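Local coordinates for reticulocyte binding protein (Streptococcus agalactiae COH1, PDB 3FAW), which probably hydrolyses the alpha-1,6 links of pullulan and related alpha-glucans as a cell-wall-linked pullulanase of group B Streptococcus, at residues A273-F278 against A296-K301; Q252-A257 against L375-H380. All blocks are in the same frame, centred on the assembly; numbering follows the deposited sequence.

Contact 1: residues A273-F278 against A296-K301; sequences AHVRDF and AAFSEK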
ATOM      1  N   ALA A 273      -9.178  -4.704   4.007  1.00 12.63           N
ATOM      2  CA  ALA A 273      -9.165  -6.088   4.501  1.00 11.20           C
ATOM      3  C   ALA A 273      -7.997  -6.925   3.958  1.00 11.47           C
ATOM      4  O   ALA A 273      -7.544  -6.741   2.824  1.00 11.29           O
ATOM      5  CB  ALA A 273     -10.491  -6.772   4.162  1.00 12.02           C
ATOM      6  N   HIS A 274      -7.521  -7.844   4.794  1.00 12.16           N
ATOM      7  CA  HIS A 274      -6.561  -8.880   4.416  1.00 11.35           C
ATOM      8  C   HIS A 274      -7.354 -10.164   4.098  1.00 11.60           C
ATOM      9  O   HIS A 274      -8.274 -10.529   4.834  1.00  9.42           O
ATOM     10  CB  HIS A 274      -5.609  -9.104   5.592  1.00 11.34           C
ATOM     11  CG  HIS A 274      -4.430  -9.972   5.289  1.00  9.16           C
ATOM     12  ND1 HIS A 274      -4.513 -11.347   5.225  1.00 11.51           N
ATOM     13  CD2 HIS A 274      -3.127  -9.665   5.092  1.00 10.36           C
ATOM     14  CE1 HIS A 274      -3.316 -11.846   4.975  1.00 11.20           C
ATOM     15  NE2 HIS A 274      -2.456 -10.846   4.890  1.00  9.11           N
ATOM     16  N   VAL A 275      -7.002 -10.832   2.999  1.00 13.01           N
ATOM     17  CA  VAL A 275      -7.779 -11.977   2.487  1.00 13.62           C
ATOM     18  C   VAL A 275      -7.838 -13.157   3.461  1.00 14.01           C
ATOM     19  O   VAL A 275      -8.860 -13.846   3.553  1.00 12.77           O
ATOM     20  CB  VAL A 275      -7.234 -12.463   1.121  1.00 13.84           C
ATOM     21  CG1 VAL A 275      -7.956 -13.728   0.661  1.00 12.36           C
ATOM     22  CG2 VAL A 275      -7.375 -11.364   0.077  1.00 13.44           C
ATOM     23  N   ARG A 276      -6.738 -13.389   4.172  1.00 14.77           N
ATOM     24  CA  ARG A 276      -6.693 -14.386   5.243  1.00 15.03           C
ATOM     25  C   ARG A 276      -7.596 -13.982   6.414  1.00 14.49           C
ATOM     26  O   ARG A 276      -8.492 -14.739   6.804  1.00 12.34           O
ATOM     27  CB  ARG A 276      -5.253 -14.565   5.736  1.00 15.81           C
ATOM     28  CG  ARG A 276      -5.070 -15.595   6.851  1.00 16.06           C
ATOM     29  CD  ARG A 276      -5.311 -16.999   6.345  1.00 18.18           C
ATOM     30  NE  ARG A 276      -4.980 -18.009   7.348  1.00 19.01           N
ATOM     31  CZ  ARG A 276      -4.950 -19.322   7.127  1.00 17.32           C
ATOM     32  NH1 ARG A 276      -5.224 -19.822   5.925  1.00 17.23           N
ATOM     33  NH2 ARG A 276      -4.637 -20.143   8.116  1.00 16.11           N
ATOM     34  N   ASP A 277      -7.350 -12.789   6.958  1.00 13.51           N
ATOM     35  CA  ASP A 277      -8.075 -12.283   8.135  1.00 12.91           C
ATOM     36  C   ASP A 277      -9.585 -12.439   8.020  1.00 12.38           C
ATOM     37  O   ASP A 277     -10.255 -12.841   8.972  1.00 13.22           O
ATOM     38  CB  ASP A 277      -7.797 -10.784   8.352  1.00 12.42           C
ATOM     39  CG  ASP A 277      -6.352 -10.485   8.714  1.00 13.85           C
ATOM     40  OD1 ASP A 277      -5.538 -11.425   8.850  1.00 12.33           O
ATOM     41  OD2 ASP A 277      -6.035  -9.283   8.852  1.00  8.70           O
ATOM     42  N   PHE A 278     -10.110 -12.093   6.849  1.00 11.88           N
ATOM     43  CA  PHE A 278     -11.542 -11.901   6.663  1.00 13.23           C
ATOM     44  C   PHE A 278     -12.360 -13.193   6.756  1.00 13.45           C
ATOM     45  O   PHE A 278     -13.575 -13.126   6.930  1.00 11.26           O
ATOM     46  CB  PHE A 278     -11.804 -11.206   5.319  1.00 14.12           C
ATOM     47  CG  PHE A 278     -13.175 -10.578   5.198  1.00 14.13           C
ATOM     48  CD1 PHE A 278     -13.651  -9.704   6.168  1.00 14.14           C
ATOM     49  CD2 PHE A 278     -13.974 -10.833   4.087  1.00 16.36           C
ATOM     50  CE1 PHE A 278     -14.901  -9.114   6.050  1.00 13.17           C
ATOM     51  CE2 PHE A 278     -15.224 -10.245   3.960  1.00 15.84           C
ATOM     52  CZ  PHE A 278     -15.687  -9.380   4.944  1.00 16.05           C
ATOM     53  N   ALA A 296     -11.826 -17.421  -2.884  1.00 10.40           N
ATOM     54  CA  ALA A 296     -13.120 -18.094  -3.015  1.00 11.45           C
ATOM     55  C   ALA A 296     -13.968 -18.021  -1.739  1.00 12.52           C
ATOM     56  O   ALA A 296     -15.196 -17.938  -1.816  1.00 12.63           O
ATOM     57  CB  ALA A 296     -12.913 -19.551  -3.428  1.00 10.49           C
ATOM     58  N   ALA A 297     -13.318 -18.061  -0.575  1.00 11.41           N
ATOM     59  CA  ALA A 297     -14.014 -17.904   0.709  1.00 11.50           C
ATOM     60  C   ALA A 297     -14.443 -16.448   0.929  1.00 12.33           C
ATOM     61  O   ALA A 297     -15.562 -16.183   1.388  1.00 11.42           O
ATOM     62  CB  ALA A 297     -13.125 -18.379   1.862  1.00 11.21           C
ATOM     63  N   PHE A 298     -13.550 -15.514   0.602  1.00 11.77           N
ATOM     64  CA  PHE A 298     -13.833 -14.075   0.725  1.00 12.66           C
ATOM     65  C   PHE A 298     -15.166 -13.708   0.066  1.00 12.97           C
ATOM     66  O   PHE A 298     -15.943 -12.934   0.626  1.00 13.96           O
ATOM     67  CB  PHE A 298     -12.694 -13.253   0.100  1.00 11.69           C
ATOM     68  CG  PHE A 298     -12.621 -11.821   0.585  1.00 11.71           C
ATOM     69  CD1 PHE A 298     -11.568 -11.407   1.394  1.00  7.66           C
ATOM     70  CD2 PHE A 298     -13.588 -10.887   0.215  1.00 11.38           C
ATOM     71  CE1 PHE A 298     -11.479 -10.087   1.834  1.00  9.67           C
ATOM     72  CE2 PHE A 298     -13.509  -9.564   0.656  1.00 10.59           C
ATOM     73  CZ  PHE A 298     -12.448  -9.165   1.466  1.00  7.13           C
ATOM     74  N   SER A 299     -15.429 -14.264  -1.118  1.00 14.47           N
ATOM     75  CA  SER A 299     -16.674 -13.983  -1.851  1.00 16.27           C
ATOM     76  C   SER A 299     -17.940 -14.385  -1.084  1.00 15.87           C
ATOM     77  O   SER A 299     -19.003 -13.774  -1.261  1.00 15.36           O
ATOM     78  CB  SER A 299     -16.670 -14.672  -3.217  1.00 17.30           C
ATOM     79  OG  SER A 299     -16.624 -16.077  -3.074  1.00 22.96           O
ATOM     80  N   GLU A 300     -17.816 -15.405  -0.235  1.00 15.44           N
ATOM     81  CA  GLU A 300     -18.930 -15.887   0.585  1.00 15.05           C
ATOM     82  C   GLU A 300     -19.339 -14.911   1.696  1.00 14.79           C
ATOM     83  O   GLU A 300     -20.359 -15.124   2.356  1.00 15.08           O
ATOM     84  CB  GLU A 300     -18.587 -17.244   1.216  1.00 15.34           C
ATOM     85  CG  GLU A 300     -18.200 -18.333   0.218  1.00 15.54           C
ATOM     86  CD  GLU A 300     -18.038 -19.697   0.871  1.00 16.46           C
ATOM     87  OE1 GLU A 300     -19.026 -20.221   1.438  1.00 18.19           O
ATOM     88  OE2 GLU A 300     -16.925 -20.254   0.813  1.00 15.27           O
ATOM     89  N   LYS A 301     -18.545 -13.859   1.906  1.00 13.98           N
ATOM     90  CA  LYS A 301     -18.818 -12.852   2.935  1.00 13.60           C
ATOM     91  C   LYS A 301     -18.980 -11.425   2.387  1.00 12.41           C
ATOM     92  O   LYS A 301     -18.927 -10.457   3.150  1.00 10.54           O
ATOM     93  CB  LYS A 301     -17.698 -12.892   3.987  1.00 13.80           C
ATOM     94  CG  LYS A 301     -17.730 -14.135   4.869  1.00 15.25           C
ATOM     95  CD  LYS A 301     -19.063 -14.226   5.610  1.00 16.07           C
ATOM     96  CE  LYS A 301     -19.014 -15.124   6.814  1.00 15.70           C
ATOM     97  NZ  LYS A 301     -20.274 -14.986   7.590  1.00 16.03           N
TER

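Contact 2: residues Q252-A257 against L375-H380; sequences QNLSFA and LIHDIH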
ATOM      1  N   GLN A 252     -15.196 -14.281 -18.504  1.00 15.26           N
ATOM      2  CA  GLN A 252     -14.793 -13.605 -19.736  1.00 15.75           C
ATOM      3  C   GLN A 252     -15.496 -12.260 -19.958  1.00 15.48           C
ATOM      4  O   GLN A 252     -15.084 -11.479 -20.818  1.00 15.50           O
ATOM      5  CB  GLN A 252     -15.016 -14.529 -20.938  1.00 16.34           C
ATOM      6  CG  GLN A 252     -14.119 -15.763 -20.930  1.00 16.93           C
ATOM      7  CD  GLN A 252     -12.649 -15.404 -21.036  1.00 18.24           C
ATOM      8  OE1 GLN A 252     -12.198 -14.898 -22.063  1.00 17.88           O
ATOM      9  NE2 GLN A 252     -11.895 -15.653 -19.969  1.00 19.27           N
ATOM     10  N   ASN A 253     -16.540 -11.988 -19.175  1.00 14.64           N
ATOM     11  CA  ASN A 253     -17.225 -10.695 -19.225  1.00 15.21           C
ATOM     12  C   ASN A 253     -16.813  -9.763 -18.081  1.00 14.84           C
ATOM     13  O   ASN A 253     -17.515  -8.797 -17.780  1.00 14.43           O
ATOM     14  CB  ASN A 253     -18.754 -10.893 -19.243  1.00 14.82           C
ATOM     15  CG  ASN A 253     -19.274 -11.596 -18.002  1.00 14.99           C
ATOM     16  OD1 ASN A 253     -18.503 -12.181 -17.238  1.00 14.83           O
ATOM     17  ND2 ASN A 253     -20.589 -11.555 -17.805  1.00 13.20           N
ATOM     18  N   LEU A 254     -15.673 -10.055 -17.450  1.00 15.40           N
ATOM     19  CA  LEU A 254     -15.156  -9.231 -16.361  1.00 15.36           C
ATOM     20  C   LEU A 254     -15.080  -7.776 -16.817  1.00 16.37           C
ATOM     21  O   LEU A 254     -14.560  -7.482 -17.893  1.00 16.45           O
ATOM     22  CB  LEU A 254     -13.774  -9.725 -15.915  1.00 15.22           C
ATOM     23  CG  LEU A 254     -13.196  -9.135 -14.625  1.00 15.50           C
ATOM     24  CD1 LEU A 254     -13.968  -9.614 -13.395  1.00 18.04           C
ATOM     25  CD2 LEU A 254     -11.714  -9.481 -14.505  1.00 14.11           C
ATOM     26  N   SER A 255     -15.624  -6.878 -15.999  1.00 16.81           N
ATOM     27  CA  SER A 255     -15.698  -5.457 -16.333  1.00 17.03           C
ATOM     28  C   SER A 255     -15.364  -4.637 -15.104  1.00 16.62           C
ATOM     29  O   SER A 255     -15.335  -5.160 -13.996  1.00 17.58           O
ATOM     30  CB  SER A 255     -17.106  -5.089 -16.811  1.00 17.89           C
ATOM     31  OG  SER A 255     -17.584  -6.001 -17.786  1.00 21.13           O
ATOM     32  N   PHE A 256     -15.134  -3.343 -15.298  1.00 16.86           N
ATOM     33  CA  PHE A 256     -14.899  -2.436 -14.176  1.00 16.43           C
ATOM     34  C   PHE A 256     -16.166  -2.224 -13.358  1.00 16.16           C
ATOM     35  O   PHE A 256     -17.272  -2.550 -13.801  1.00 16.03           O
ATOM     36  CB  PHE A 256     -14.341  -1.101 -14.666  1.00 16.10           C
ATOM     37  CG  PHE A 256     -12.972  -1.217 -15.262  1.00 16.75           C
ATOM     38  CD1 PHE A 256     -11.873  -1.467 -14.449  1.00 17.14           C
ATOM     39  CD2 PHE A 256     -12.782  -1.107 -16.632  1.00 16.85           C
ATOM     40  CE1 PHE A 256     -10.599  -1.588 -14.991  1.00 17.15           C
ATOM     41  CE2 PHE A 256     -11.513  -1.231 -17.185  1.00 19.09           C
ATOM     42  CZ  PHE A 256     -10.418  -1.471 -16.361  1.00 16.52           C
ATOM     43  N   ALA A 257     -15.995  -1.680 -12.158  1.00 14.68           N
ATOM     44  CA  ALA A 257     -17.106  -1.526 -11.223  1.00 15.47           C
ATOM     45  C   ALA A 257     -18.199  -0.613 -11.771  1.00 16.25           C
ATOM     46  O   ALA A 257     -17.938   0.259 -12.601  1.00 16.44           O
ATOM     47  CB  ALA A 257     -16.605  -0.994  -9.890  1.00 13.61           C
ATOM     48  N   LEU A 375     -13.586 -13.486  -7.667  1.00 10.99           N
ATOM     49  CA  LEU A 375     -13.832 -12.643  -6.498  1.00 10.94           C
ATOM     50  C   LEU A 375     -14.155 -11.200  -6.914  1.00 11.15           C
ATOM     51  O   LEU A 375     -15.082 -10.596  -6.384  1.00 11.37           O
ATOM     52  CB  LEU A 375     -12.616 -12.652  -5.561  1.00 11.81           C
ATOM     53  CG  LEU A 375     -12.638 -11.660  -4.391  1.00 10.32           C
ATOM     54  CD1 LEU A 375     -13.844 -11.914  -3.495  1.00 11.10           C
ATOM     55  CD2 LEU A 375     -11.341 -11.729  -3.593  1.00  9.52           C
ATOM     56  N   ILE A 376     -13.389 -10.663  -7.862  1.00 10.37           N
ATOM     57  CA  ILE A 376     -13.566  -9.278  -8.320  1.00 11.83           C
ATOM     58  C   ILE A 376     -14.890  -9.103  -9.081  1.00 10.72           C
ATOM     59  O   ILE A 376     -15.576  -8.097  -8.917  1.00 11.47           O
ATOM     60  CB  ILE A 376     -12.361  -8.811  -9.177  1.00 11.20           C
ATOM     61  CG1 ILE A 376     -11.132  -8.615  -8.281  1.00 13.94           C
ATOM     62  CG2 ILE A 376     -12.678  -7.511  -9.896  1.00 11.03           C
ATOM     63  CD1 ILE A 376      -9.838  -8.312  -9.033  1.00  9.29           C
ATOM     64  N   HIS A 377     -15.247 -10.104  -9.881  1.00 11.40           N
ATOM     65  CA  HIS A 377     -16.550 -10.157 -10.553  1.00 12.08           C
ATOM     66  C   HIS A 377     -17.691 -10.234  -9.528  1.00 11.62           C
ATOM     67  O   HIS A 377     -18.726  -9.600  -9.705  1.00 12.71           O
ATOM     68  CB  HIS A 377     -16.599 -11.358 -11.508  1.00 11.95           C
ATOM     69  CG  HIS A 377     -17.713 -11.303 -12.513  1.00 14.94           C
ATOM     70  ND1 HIS A 377     -17.793 -10.329 -13.487  1.00 17.37           N
ATOM     71  CD2 HIS A 377     -18.771 -12.126 -12.718  1.00 17.50           C
ATOM     72  CE1 HIS A 377     -18.864 -10.542 -14.233  1.00 17.77           C
ATOM     73  NE2 HIS A 377     -19.471 -11.629 -13.790  1.00 15.26           N
ATOM     74  N   ASP A 378     -17.487 -11.002  -8.458  1.00 13.20           N
ATOM     75  CA  ASP A 378     -18.461 -11.097  -7.355  1.00 13.10           C
ATOM     76  C   ASP A 378     -18.576  -9.779  -6.563  1.00 12.06           C
ATOM     77  O   ASP A 378     -19.650  -9.432  -6.088  1.00 11.47           O
ATOM     78  CB  ASP A 378     -18.104 -12.249  -6.403  1.00 13.82           C
ATOM     79  CG  ASP A 378     -18.128 -13.623  -7.083  1.00 14.72           C
ATOM     80  OD1 ASP A 378     -18.584 -13.729  -8.242  1.00 11.60           O
ATOM     81  OD2 ASP A 378     -17.673 -14.604  -6.452  1.00 11.68           O
ATOM     82  N   ILE A 379     -17.474  -9.050  -6.423  1.00 12.67           N
ATOM     83  CA  ILE A 379     -17.504  -7.711  -5.816  1.00 11.14           C
ATOM     84  C   ILE A 379     -18.295  -6.737  -6.697  1.00 11.65           C
ATOM     85  O   ILE A 379     -19.162  -6.009  -6.207  1.00 11.37           O
ATOM     86  CB  ILE A 379     -16.075  -7.161  -5.571  1.00 11.65           C
ATOM     87  CG1 ILE A 379     -15.375  -7.964  -4.466  1.00 10.83           C
ATOM     88  CG2 ILE A 379     -16.120  -5.687  -5.180  1.00 11.46           C
ATOM     89  CD1 ILE A 379     -13.893  -7.613  -4.259  1.00 11.39           C
ATOM     90  N   HIS A 380     -18.002  -6.741  -7.995  1.00 12.10           N
ATOM     91  CA  HIS A 380     -18.651  -5.836  -8.948  1.00 11.79           C
ATOM     92  C   HIS A 380     -20.156  -6.078  -9.051  1.00 12.37           C
ATOM     93  O   HIS A 380     -20.930  -5.127  -9.182  1.00 10.45           O
ATOM     94  CB  HIS A 380     -18.008  -5.946 -10.338  1.00 11.59           C
ATOM     95  CG  HIS A 380     -16.626  -5.368 -10.415  1.00 13.56           C
ATOM     96  ND1 HIS A 380     -15.742  -5.682 -11.425  1.00 11.47           N
ATOM     97  CD2 HIS A 380     -15.972  -4.503  -9.603  1.00 14.43           C
ATOM     98  CE1 HIS A 380     -14.607  -5.036 -11.233  1.00  9.98           C
ATOM     99  NE2 HIS A 380     -14.722  -4.310 -10.136  1.00 12.11           N
TER
HETATM  100  O   HOH W   1     -21.671 -12.851 -14.841  1.00 22.49           O
HETATM  101  O   HOH W   2     -17.095  -7.722 -13.443  1.00  7.27           O

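Contact 1: residues A273-F278 against A296-K301
Val275 and Phe298 bring the two backbones closest, with their CA atoms 6.6 Å apart, where the turn that follows strand 269-273 runs past the short helix 295-298. The turn 275-278 has helical backbone angles, and Phe278 N bonds back to His274 O, closing the turn. No hydrogen bond joins the two segments, and the contact is apolar. Its main element is the ring pair Phe278 and Phe298. CD2 of Phe278 sits over the centre of one face of the Phe298 ring, 3.4 Å from CE1 of Phe298. The planes are inclined by 37° and the centroids lie 4.5 Å apart, so the pair is oblique. Phe298 reaches across because its CG stands anti to the backbone N (chi1 -159°), which carries the ring off the helix toward the turn. The edge of the same ring meets Ala273, whose CB is 4.1 Å from CZ of Phe298, and Val275, whose CA is 4.0 Å from CD1 of Phe298.

This is the start of the TIM barrel of the alpha-amylase family: 269-273 is its first strand. Phe298 also packs on Ile313 and Leu315 of the second strand. CB of Lys301 approaches the Phe278 ring obliquely, 3.6 Å from CE2 of Phe278. The lysine chain then bends at chi2 (-59°) and turns off, and Lys301 forms a cation-pi contact with Trp675. Polar ends of the turn have partners outside the two segments. His274 NE2 bonds to Asn343 O, its ring stacks on Tyr342, and Arg276 forms a salt bridge with Asp668.

Contact 2: residues Q252-A257 against L375-H380
His377 and His380, one helical turn apart on helix 367-381, carry most of the contact with the extended loop 252-257. The apolar part is small. CD1 of Leu254 lies 3.7 Å from CB of His377 and 4.3 Å from CG2 of Ile376. Van der Waals contacts also hold the rings. CG of His377 is anti to the backbone N (chi1 -164°), which swings the ring toward Leu254 and Asn253. OD1 of Asn253 comes within 3.4 Å of CE1 of His377, the amide and ring planes being 42° apart. One face of the His380 ring is covered by backbone: Ala257 N stands 3.6 Å above its plane, toward the rim. Ile376 O lies over the opposite face.

No direct hydrogen bond joins the segments; two waters and Asp452 bridge them. One water, in the plane of the His380 ring at its edge, bonds to Ser255 N, His377 ND1 and His380 ND1. A second bonds to His377 NE2 at 2.7 Å and weakly to Asn253 ND2. Asp452 takes bonds from His380 NE2 and Ala257 N. A loop leading into the first strand packs here on an outer helix of the TIM barrel, consistent with a connection between the preceding domain and the barrel.

Along the chain the order is 252-257, 273-278, 296-301, 375-380, so contact 1 is nested inside the loop that contact 2 closes. They lie about 16 Å apart, centre to centre, on the same side of the chain's centre. Contact 1 joins the end of strand 269-273 and the turn after it to helix 295-298. Contact 2 sets the loop leading into the barrel against helix 367-381, which precedes strand 385-390. The two meet directly: CD2 of Phe298 is 3.9 Å from CD1 of Leu375, and CB of Ser299 is 3.4 Å from OD2 of Asp378. Helix 367-381 thus ties the region of the barrel's first strand to the loop that enters the barrel from the preceding beta domain.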